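Side-chain contacts in ftsY (PDB 1ZU4), which belongs to the signal recognition particle receptors and is represented here by its NG domain, a helical bundle joined to a P-loop domain: residues A[233-238]-A[245-250]; A[259-264]-A[270-275]. One frame throughout, in Å; residues are numbered along the deposited sequence.

Contact 1. Residues A[233-238]-A[245-250]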
ATOM      1  N   LEU A 233       5.517  -0.220   4.344  1.00 14.53           N
ATOM      2  CA  LEU A 233       4.527   0.187   5.343  1.00 14.54           C
ATOM      3  C   LEU A 233       3.070  -0.169   4.978  1.00 13.98           C
ATOM      4  O   LEU A 233       2.612   0.102   3.878  1.00 16.05           O
ATOM      5  CB  LEU A 233       4.683   1.708   5.555  1.00 14.96           C
ATOM      6  CG  LEU A 233       3.804   2.410   6.606  1.00 16.13           C
ATOM      7  CD1 LEU A 233       4.103   1.803   7.927  1.00 17.24           C
ATOM      8  CD2 LEU A 233       4.045   3.959   6.614  1.00 19.95           C
ATOM      9  N   VAL A 234       2.310  -0.743   5.904  1.00 15.12           N
ATOM     10  CA  VAL A 234       0.944  -1.163   5.619  1.00 14.06           C
ATOM     11  C   VAL A 234       0.011  -0.056   6.081  1.00 14.80           C
ATOM     12  O   VAL A 234       0.069   0.420   7.213  1.00 14.69           O
ATOM     13  CB  VAL A 234       0.565  -2.527   6.276  1.00 15.42           C
ATOM     14  CG1 VAL A 234      -0.907  -2.860   6.044  1.00 14.05           C
ATOM     15  CG2 VAL A 234       1.401  -3.663   5.699  1.00 18.00           C
ATOM     16  N   ILE A 235      -0.833   0.383   5.179  1.00 14.99           N
ATOM     17  CA  ILE A 235      -1.865   1.298   5.582  1.00 16.65           C
ATOM     18  C   ILE A 235      -3.157   0.616   5.275  1.00 16.18           C
ATOM     19  O   ILE A 235      -3.376   0.223   4.131  1.00 17.18           O
ATOM     20  CB  ILE A 235      -1.795   2.624   4.777  1.00 16.15           C
ATOM     21  CG1 ILE A 235      -0.448   3.326   5.035  1.00 16.32           C
ATOM     22  CG2 ILE A 235      -2.954   3.500   5.176  1.00 18.54           C
ATOM     23  CD1 ILE A 235      -0.226   4.579   4.187  1.00 17.43           C
ATOM     24  N   ASP A 236      -4.006   0.518   6.282  1.00 15.54           N
ATOM     25  CA  ASP A 236      -5.440   0.151   6.154  1.00 16.55           C
ATOM     26  C   ASP A 236      -6.355   1.249   5.574  1.00 17.50           C
ATOM     27  O   ASP A 236      -6.734   2.233   6.277  1.00 16.80           O
ATOM     28  CB  ASP A 236      -5.958  -0.245   7.560  1.00 16.55           C
ATOM     29  CG  ASP A 236      -7.336  -0.869   7.552  1.00 17.93           C
ATOM     30  OD1 ASP A 236      -8.149  -0.705   6.604  1.00 20.42           O
ATOM     31  OD2 ASP A 236      -7.632  -1.553   8.552  1.00 22.42           O
ATOM     32  N   ALA A 237      -6.773   1.065   4.315  1.00 17.30           N
ATOM     33  CA  ALA A 237      -7.605   2.082   3.650  1.00 18.06           C
ATOM     34  C   ALA A 237      -8.928   2.416   4.384  1.00 19.43           C
ATOM     35  O   ALA A 237      -9.451   3.559   4.278  1.00 19.82           O
ATOM     36  CB  ALA A 237      -7.875   1.711   2.206  1.00 16.83           C
ATOM     37  N   THR A 238      -9.485   1.445   5.104  1.00 20.46           N
ATOM     38  CA  THR A 238     -10.732   1.715   5.831  1.00 21.56           C
ATOM     39  C   THR A 238     -10.575   2.774   6.925  1.00 22.81           C
ATOM     40  O   THR A 238     -11.581   3.234   7.463  1.00 23.30           O
ATOM     41  CB  THR A 238     -11.408   0.443   6.413  1.00 21.50           C
ATOM     42  OG1 THR A 238     -10.648  -0.033   7.524  1.00 21.31           O
ATOM     43  CG2 THR A 238     -11.476  -0.655   5.356  1.00 22.41           C
ATOM     44  N   ILE A 245      -2.440   9.880   8.374  1.00 18.54           N
ATOM     45  CA  ILE A 245      -1.664  10.665   9.366  1.00 19.36           C
ATOM     46  C   ILE A 245      -0.799   9.739  10.232  1.00 19.32           C
ATOM     47  O   ILE A 245       0.382   9.991  10.457  1.00 20.14           O
ATOM     48  CB  ILE A 245      -2.602  11.575  10.209  1.00 19.77           C
ATOM     49  CG1 ILE A 245      -3.230  12.659   9.320  1.00 17.28           C
ATOM     50  CG2 ILE A 245      -1.904  12.189  11.450  1.00 21.21           C
ATOM     51  CD1 ILE A 245      -4.600  13.150   9.885  1.00 17.24           C
ATOM     52  N   GLN A 246      -1.374   8.635  10.683  1.00 19.41           N
ATOM     53  CA  GLN A 246      -0.629   7.681  11.480  1.00 19.35           C
ATOM     54  C   GLN A 246       0.531   7.076  10.686  1.00 18.90           C
ATOM     55  O   GLN A 246       1.612   6.885  11.256  1.00 17.00           O
ATOM     56  CB  GLN A 246      -1.556   6.563  11.970  1.00 20.10           C
ATOM     57  CG  GLN A 246      -2.534   7.038  13.014  1.00 22.60           C
ATOM     58  CD  GLN A 246      -2.027   6.759  14.401  1.00 27.10           C
ATOM     59  OE1 GLN A 246      -1.584   5.640  14.672  1.00 28.39           O
ATOM     60  NE2 GLN A 246      -2.099   7.761  15.303  1.00 24.29           N
ATOM     61  N   ALA A 247       0.305   6.781   9.395  1.00 17.54           N
ATOM     62  CA  ALA A 247       1.360   6.232   8.544  1.00 17.59           C
ATOM     63  C   ALA A 247       2.486   7.261   8.389  1.00 17.72           C
ATOM     64  O   ALA A 247       3.633   6.897   8.461  1.00 16.39           O
ATOM     65  CB  ALA A 247       0.826   5.822   7.190  1.00 17.12           C
ATOM     66  N   GLU A 248       2.155   8.554   8.249  1.00 19.13           N
ATOM     67  CA  GLU A 248       3.201   9.583   8.262  1.00 19.36           C
ATOM     68  C   GLU A 248       4.045   9.576   9.558  1.00 19.56           C
ATOM     69  O   GLU A 248       5.256   9.773   9.529  1.00 18.15           O
ATOM     70  CB  GLU A 248       2.625  10.987   7.988  1.00 19.42           C
ATOM     71  CG  GLU A 248       3.713  12.128   8.000  1.00 19.28           C
ATOM     72  CD  GLU A 248       4.744  12.059   6.841  1.00 19.41           C
ATOM     73  OE1 GLU A 248       4.801  11.067   6.099  1.00 14.79           O
ATOM     74  OE2 GLU A 248       5.558  13.027   6.710  1.00 23.16           O
ATOM     75  N   GLU A 249       3.401   9.370  10.703  1.00 19.97           N
ATOM     76  CA  GLU A 249       4.150   9.426  11.950  1.00 19.99           C
ATOM     77  C   GLU A 249       5.105   8.246  11.975  1.00 20.30           C
ATOM     78  O   GLU A 249       6.209   8.343  12.485  1.00 18.74           O
ATOM     79  CB  GLU A 249       3.215   9.433  13.166  1.00 20.51           C
ATOM     80  CG  GLU A 249       2.203  10.637  13.197  1.00 20.69           C
ATOM     81  CD  GLU A 249       1.235  10.575  14.391  1.00 23.91           C
ATOM     82  OE1 GLU A 249       1.657  10.167  15.505  1.00 27.47           O
ATOM     83  OE2 GLU A 249       0.067  10.968  14.221  1.00 21.91           O
ATOM     84  N   PHE A 250       4.686   7.114  11.415  1.00 20.79           N
ATOM     85  CA  PHE A 250       5.535   5.929  11.456  1.00 21.56           C
ATOM     86  C   PHE A 250       6.723   6.107  10.517  1.00 21.93           C
ATOM     87  O   PHE A 250       7.781   5.572  10.757  1.00 20.50           O
ATOM     88  CB  PHE A 250       4.759   4.662  11.071  1.00 21.84           C
ATOM     89  CG  PHE A 250       5.427   3.408  11.544  1.00 21.56           C
ATOM     90  CD1 PHE A 250       5.107   2.864  12.791  1.00 22.65           C
ATOM     91  CD2 PHE A 250       6.421   2.816  10.786  1.00 22.59           C
ATOM     92  CE1 PHE A 250       5.757   1.737  13.263  1.00 26.46           C
ATOM     93  CE2 PHE A 250       7.088   1.693  11.262  1.00 25.05           C
ATOM     94  CZ  PHE A 250       6.752   1.140  12.486  1.00 22.36           C
TER
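Ala247 is met by Ile235 and Leu233, and Phe250 by Leu233. The contact is apolar, with no hydrogen bond across it. The tightest point is Ile235 CD1 against Ala247 CB at 3.4 Å, closer than usual for two carbons. Ile235 lies along Ala247 CB with the end of its chain. Its CG1, anti to the carbonyl carbon, is 3.5 Å from Ala247 CB, and CD1 lies just beyond (chi2 175°). Leu233 uses both branches of its fork. Its CD2 lies 3.8 Å from Ala247 CB and also comes near the backbone oxygen of Ala247. Its CD1 approaches Phe250 CD2 at 3.8 Å, oblique to the ring. The Ala247 methyl sits against the ends of Leu233 and Ile235. Beyond Ile235 the strand ends in an Asx turn. Asp236 OD1 accepts from Thr238 N at 2.9 Å and from Thr238 OG1 at 2.7 Å, both on one face of the carboxylate. The axes of 233-236 and 245-250 run nearly antiparallel (165°) and come within 9.1 Å. Val111 of strand 106-111 touches Leu233 and Phe250. Ile276 and Leu280 of helix 272-280 touch Ile235 and Ala247, while strand 258-262 is hydrogen-bonded to the backbone of 233-237, for example through Ile260 and Thr262.

Contact 2. Residues A[259-264]-A[270-275]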
ATOM      1  N   ILE A 259       4.550   1.605   0.113  1.00 12.06           N
ATOM      2  CA  ILE A 259       3.306   1.371   0.865  1.00 13.39           C
ATOM      3  C   ILE A 259       2.518   0.172   0.273  1.00 13.61           C
ATOM      4  O   ILE A 259       2.439  -0.014  -0.946  1.00 12.19           O
ATOM      5  CB  ILE A 259       2.378   2.636   0.842  1.00 14.20           C
ATOM      6  CG1 ILE A 259       3.048   3.915   1.426  1.00 17.04           C
ATOM      7  CG2 ILE A 259       1.023   2.412   1.547  1.00 13.60           C
ATOM      8  CD1 ILE A 259       3.597   3.780   2.778  1.00 18.66           C
ATOM      9  N   ILE A 260       1.891  -0.583   1.163  1.00 14.50           N
ATOM     10  CA  ILE A 260       0.920  -1.602   0.847  1.00 13.88           C
ATOM     11  C   ILE A 260      -0.407  -1.082   1.410  1.00 15.16           C
ATOM     12  O   ILE A 260      -0.545  -0.984   2.597  1.00 17.13           O
ATOM     13  CB  ILE A 260       1.249  -2.944   1.541  1.00 14.33           C
ATOM     14  CG1 ILE A 260       2.673  -3.459   1.128  1.00 13.63           C
ATOM     15  CG2 ILE A 260       0.213  -3.989   1.208  1.00 13.10           C
ATOM     16  CD1 ILE A 260       2.981  -4.826   1.768  1.00 12.98           C
ATOM     17  N   LEU A 261      -1.351  -0.765   0.534  1.00 14.33           N
ATOM     18  CA  LEU A 261      -2.667  -0.217   0.862  1.00 14.60           C
ATOM     19  C   LEU A 261      -3.649  -1.390   0.899  1.00 14.42           C
ATOM     20  O   LEU A 261      -3.934  -1.959  -0.113  1.00 13.38           O
ATOM     21  CB  LEU A 261      -3.096   0.764  -0.254  1.00 14.35           C
ATOM     22  CG  LEU A 261      -4.432   1.487   0.009  1.00 15.97           C
ATOM     23  CD1 LEU A 261      -4.413   2.296   1.317  1.00 14.17           C
ATOM     24  CD2 LEU A 261      -4.845   2.357  -1.177  1.00 15.80           C
ATOM     25  N   THR A 262      -4.146  -1.739   2.078  1.00 16.08           N
ATOM     26  CA  THR A 262      -5.008  -2.893   2.256  1.00 17.43           C
ATOM     27  C   THR A 262      -6.428  -2.468   2.415  1.00 18.15           C
ATOM     28  O   THR A 262      -6.714  -1.274   2.677  1.00 19.24           O
ATOM     29  CB  THR A 262      -4.631  -3.682   3.524  1.00 16.85           C
ATOM     30  OG1 THR A 262      -4.756  -2.823   4.667  1.00 19.49           O
ATOM     31  CG2 THR A 262      -3.201  -4.202   3.425  1.00 18.44           C
ATOM     32  N   LYS A 263      -7.327  -3.447   2.241  1.00 19.91           N
ATOM     33  CA  LYS A 263      -8.756  -3.269   2.518  1.00 21.42           C
ATOM     34  C   LYS A 263      -9.428  -2.248   1.670  1.00 21.78           C
ATOM     35  O   LYS A 263     -10.456  -1.703   2.063  1.00 22.68           O
ATOM     36  CB  LYS A 263      -9.016  -2.999   4.013  1.00 20.22           C
ATOM     37  CG  LYS A 263      -8.793  -4.268   4.833  1.00 24.78           C
ATOM     38  CD  LYS A 263      -8.944  -4.066   6.327  1.00 27.79           C
ATOM     39  CE  LYS A 263      -8.156  -5.134   7.061  1.00 32.39           C
ATOM     40  NZ  LYS A 263      -8.552  -6.541   6.592  1.00 34.93           N
ATOM     41  N   MET A 264      -8.890  -2.010   0.476  1.00 22.96           N
ATOM     42  CA  MET A 264      -9.528  -1.065  -0.424  1.00 23.46           C
ATOM     43  C   MET A 264     -10.990  -1.417  -0.650  1.00 24.00           C
ATOM     44  O   MET A 264     -11.838  -0.540  -0.667  1.00 23.55           O
ATOM     45  CB  MET A 264      -8.788  -0.984  -1.757  1.00 24.04           C
ATOM     46  CG  MET A 264      -9.066   0.333  -2.517  1.00 23.60           C
ATOM     47  SD  MET A 264      -8.871   1.892  -1.582  1.00 22.21           S
ATOM     48  CE  MET A 264     -10.127   2.914  -2.371  1.00 20.42           C
ATOM     49  N   GLY A 270     -12.574   6.967  -2.082  1.00 20.71           N
ATOM     50  CA  GLY A 270     -11.430   6.674  -2.952  1.00 19.34           C
ATOM     51  C   GLY A 270     -10.363   7.739  -3.117  1.00 18.60           C
ATOM     52  O   GLY A 270      -9.457   7.592  -3.926  1.00 19.13           O
ATOM     53  N   GLY A 271     -10.452   8.837  -2.373  1.00 18.12           N
ATOM     54  CA  GLY A 271      -9.403   9.838  -2.471  1.00 16.32           C
ATOM     55  C   GLY A 271      -8.152   9.434  -1.699  1.00 16.27           C
ATOM     56  O   GLY A 271      -7.102  10.107  -1.771  1.00 15.14           O
ATOM     57  N   ILE A 272      -8.239   8.350  -0.942  1.00 15.21           N
ATOM     58  CA  ILE A 272      -7.116   8.006  -0.049  1.00 14.95           C
ATOM     59  C   ILE A 272      -5.772   7.760  -0.779  1.00 14.62           C
ATOM     60  O   ILE A 272      -4.708   8.023  -0.237  1.00 14.05           O
ATOM     61  CB  ILE A 272      -7.466   6.816   0.869  1.00 14.53           C
ATOM     62  CG1 ILE A 272      -6.402   6.718   1.991  1.00 15.69           C
ATOM     63  CG2 ILE A 272      -7.645   5.537   0.017  1.00 17.52           C
ATOM     64  CD1 ILE A 272      -6.566   5.653   2.971  1.00 17.48           C
ATOM     65  N   GLY A 273      -5.806   7.268  -2.014  1.00 13.93           N
ATOM     66  CA  GLY A 273      -4.551   7.064  -2.723  1.00 13.52           C
ATOM     67  C   GLY A 273      -3.816   8.381  -2.894  1.00 14.82           C
ATOM     68  O   GLY A 273      -2.588   8.421  -2.827  1.00 13.29           O
ATOM     69  N   LEU A 274      -4.599   9.443  -3.156  1.00 13.09           N
ATOM     70  CA  LEU A 274      -4.079  10.773  -3.369  1.00 14.33           C
ATOM     71  C   LEU A 274      -3.683  11.433  -2.073  1.00 13.48           C
ATOM     72  O   LEU A 274      -2.749  12.197  -2.048  1.00 14.03           O
ATOM     73  CB  LEU A 274      -5.098  11.638  -4.105  1.00 14.08           C
ATOM     74  CG  LEU A 274      -5.409  11.250  -5.554  1.00 18.25           C
ATOM     75  CD1 LEU A 274      -6.479  12.208  -6.124  1.00 20.42           C
ATOM     76  CD2 LEU A 274      -4.154  11.399  -6.305  1.00 20.05           C
ATOM     77  N   ALA A 275      -4.442  11.188  -1.019  1.00 13.15           N
ATOM     78  CA  ALA A 275      -4.099  11.666   0.304  1.00 13.04           C
ATOM     79  C   ALA A 275      -2.726  11.102   0.682  1.00 13.21           C
ATOM     80  O   ALA A 275      -1.911  11.821   1.231  1.00 12.08           O
ATOM     81  CB  ALA A 275      -5.200  11.246   1.355  1.00 13.15           C
TER
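Ile272, Met264 and Leu261 make most of this buried contact between 259-264 and 270-275. Ile272 is the central residue, because its two branches serve different partners. Its CD1 methyl faces Leu261 CD1 at 4.3 Å, and its CG2 methyl faces Met264 SD at 4.2 Å. Both distances are loose van der Waals contacts. CG1 of Ile272 lies anti to the backbone N and the chain continues fully extended (chi2 180°), which carries CD1 out from the helix toward the strand. CG2 is left between the backbone N and the carbonyl carbon, beside the sulfur.

Met264 approaches differently. Its chain is bent at chi2 and chi3, and it passes alongside Ile272 in the opposite direction. The bends bring the thioether to Ile272 and take the CE methyl on to Gly270, where CE lies 4.0 Å from CA. The methyl packs on the backbone of Gly270 itself. Leu261 points from the strand toward the helix.

No hydrogen bond joins the two segments. Tyr304 OH of helix 301-308 is hydrogen-bonded to Gly270 O and to Gly273 N, and so probably steadies the backbone on both sides of Ile272. Ile276 and Ala237 also pack on Leu261, and Met11, near the chain start, touches Met264.

Thr262, Lys263 and Met264 belong to a sequence of the TKxD type, a signature found at the end of this strand in P-loop proteins of this class. A short loop then leads back to the helix. Strand 258-262, helix 272-280 and the parallel strand 284-288 form a beta-alpha-beta crossover, the repeating unit of the P-loop fold.

In the fold
Contact 1 closes before contact 2 opens, so the two come in series along the chain. Their centres lie about 9 Å apart. Each joins a strand to the helix that follows it, and helix 241-250 leads on into strand 258-262. Strands 230-236 and 258-262 are parallel neighbours in the central sheet. They are linked by probable backbone hydrogen bonds, Leu233 O to Ile260 N and Ala237 N to Thr262 O, both 2.9 Å. The two helices, 241-250 and 272-280, touch and lie on the same face of the sheet. The two contacts thus build consecutive beta-alpha units into one core of the P-loop domain.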